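Putative endonuclease/exonuclease/phosphatase family protein (Bacteroides thetaiotaomicron, PDB 3MPR) probably acts as a metal-dependent nuclease of the endonuclease/exonuclease/phosphatase family, cleaving phosphodiester bonds. Local coordinates at residues 48-53 and 140-145. Numbering follows the deposited sequence.
Sequences GTQECF and NLHMDH
Asn140 reaches across from strand 135-142 to strand 46-50 and joins the two central sheets of the DNase I-like alpha/beta sandwich. The two short strand segments run nearly parallel, 19° apart, with axes 6.7 Å apart at closest approach. Asn140 swings its CG away from its own backbone N (chi1 179°), and this carries the amide over Gly48, where CG lies 3.4 Å from CA of Gly48. The amide lies against the backbone here, where Gly48 has no side chain. ND2 of Asn140 donates to the backbone O of Thr49 at 2.8 Å, within the plane of its own amide. On the other branch, OD1 of Asn140 accepts a hydrogen bond from NE2 of Gln50 at 2.9 Å, on a lone pair. OD1 also bonds Thr176 of strand 173-178, so both ends of this buried amide are held. With an alanine here, the Thr49 carbonyl, the Gln50 amide and Thr176 would probably each lose this partner, and a gap would open beside Gly48. Leu141 turns its side chain away, but its backbone O lies 3.5 Å from CG of Gln50. The Gln50 chain bends at chi2, bringing NE2 back towards Asn140. His142 then passes CB of Gln50 and meets Glu51, a magnesium ligand seen in this protein, although no metal is bound to this chain. The Glu51 carboxylate is also held by Arg15, Asn16 and Asn13. Its plane lies 11° from that of the imidazole, and OE2 is 3.6 Å from CE1 of His142. At the ring edge, one in-plane water bonds ND1 of His142 and accepts a hydrogen bond from the backbone N of Glu51.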
# COMPACT_ATOMS: atom_id res chain seq x y z
N GLY A 48 -7.81 6.69 13.17
CA GLY A 48 -9.17 6.88 13.60
C GLY A 48 -10.04 5.90 12.86
O GLY A 48 -9.86 5.66 11.66
N THR A 49 -10.97 5.29 13.58
CA THR A 49 -11.95 4.39 12.98
C THR A 49 -13.36 4.93 13.21
O THR A 49 -13.59 5.70 14.14
CB THR A 49 -11.87 2.99 13.60
OG1 THR A 49 -12.24 3.05 14.99
CG2 THR A 49 -10.46 2.41 13.44
N GLN A 50 -14.30 4.52 12.37
CA GLN A 50 -15.69 4.87 12.61
C GLN A 50 -16.58 3.63 12.50
O GLN A 50 -16.22 2.64 11.85
CB GLN A 50 -16.15 5.98 11.66
CG GLN A 50 -15.24 7.21 11.65
CD GLN A 50 -14.03 7.07 10.74
OE1 GLN A 50 -14.13 6.53 9.63
NE2 GLN A 50 -12.88 7.56 11.19
N GLU A 51 -17.73 3.70 13.16
CA GLU A 51 -18.81 2.71 13.09
C GLU A 51 -18.68 1.44 13.91
O GLU A 51 -19.58 0.61 13.88
CB GLU A 51 -19.15 2.35 11.64
CG GLU A 51 -19.76 3.50 10.86
CD GLU A 51 -20.50 3.05 9.60
OE1 GLU A 51 -21.02 1.91 9.57
OE2 GLU A 51 -20.59 3.87 8.66
N CYS A 52 -17.59 1.26 14.64
CA CYS A 52 -17.43 0.01 15.38
C CYS A 52 -18.29 -0.06 16.64
O CYS A 52 -18.27 0.84 17.46
CB CYS A 52 -15.98 -0.18 15.79
SG CYS A 52 -14.90 -0.63 14.42
N PHE A 53 -19.00 -1.16 16.80
CA PHE A 53 -19.59 -1.47 18.09
C PHE A 53 -18.47 -2.04 18.95
O PHE A 53 -17.41 -2.40 18.44
CB PHE A 53 -20.73 -2.48 17.93
CG PHE A 53 -21.93 -1.92 17.23
CD1 PHE A 53 -22.71 -0.96 17.83
CD2 PHE A 53 -22.29 -2.38 15.98
CE1 PHE A 53 -23.82 -0.44 17.19
CE2 PHE A 53 -23.40 -1.87 15.33
CZ PHE A 53 -24.17 -0.90 15.94
N ASN A 140 -10.94 12.28 16.26
CA ASN A 140 -11.59 11.40 15.30
C ASN A 140 -13.10 11.48 15.48
O ASN A 140 -13.59 11.51 16.61
CB ASN A 140 -11.08 9.98 15.51
CG ASN A 140 -11.72 8.98 14.58
OD1 ASN A 140 -11.80 9.20 13.37
ND2 ASN A 140 -12.16 7.85 15.15
N LEU A 141 -13.85 11.53 14.39
CA LEU A 141 -15.30 11.69 14.49
C LEU A 141 -16.04 11.09 13.30
O LEU A 141 -15.43 10.63 12.33
CB LEU A 141 -15.68 13.18 14.64
CG LEU A 141 -15.26 14.17 13.53
CD1 LEU A 141 -16.12 14.02 12.27
CD2 LEU A 141 -15.36 15.60 14.04
N HIS A 142 -17.36 11.09 13.40
CA HIS A 142 -18.24 10.64 12.33
C HIS A 142 -19.43 11.59 12.35
O HIS A 142 -20.20 11.60 13.31
CB HIS A 142 -18.69 9.20 12.59
CG HIS A 142 -19.51 8.62 11.49
ND1 HIS A 142 -19.87 7.29 11.45
CD2 HIS A 142 -20.03 9.18 10.37
CE1 HIS A 142 -20.58 7.06 10.36
NE2 HIS A 142 -20.70 8.19 9.69
N MSE A 143 -19.55 12.40 11.31
CA MSE A 143 -20.56 13.46 11.22
C MSE A 143 -21.97 12.92 10.95
O MSE A 143 -22.14 11.79 10.50
CB MSE A 143 -20.18 14.42 10.10
CG MSE A 143 -18.91 15.21 10.31
SE MSE A 143 -19.24 16.58 11.67
CE MSE A 143 -18.10 17.99 10.96
N ASP A 144 -22.99 13.75 11.21
CA ASP A 144 -24.36 13.33 10.95
C ASP A 144 -24.66 13.48 9.46
O ASP A 144 -24.16 14.39 8.81
CB ASP A 144 -25.34 14.17 11.77
CG ASP A 144 -26.75 13.60 11.75
OD1 ASP A 144 -27.63 14.19 11.09
OD2 ASP A 144 -26.96 12.56 12.38
N HIS A 145 -25.49 12.59 8.91
CA HIS A 145 -25.75 12.62 7.47
C HIS A 145 -26.89 13.56 7.08
O HIS A 145 -26.96 14.00 5.94
CB HIS A 145 -26.02 11.21 6.94
CG HIS A 145 -27.17 10.52 7.62
ND1 HIS A 145 -27.20 10.29 8.98
CD2 HIS A 145 -28.33 10.02 7.13
CE1 HIS A 145 -28.32 9.67 9.29
NE2 HIS A 145 -29.02 9.49 8.19
O HOH W 1 -19.43 5.88 13.86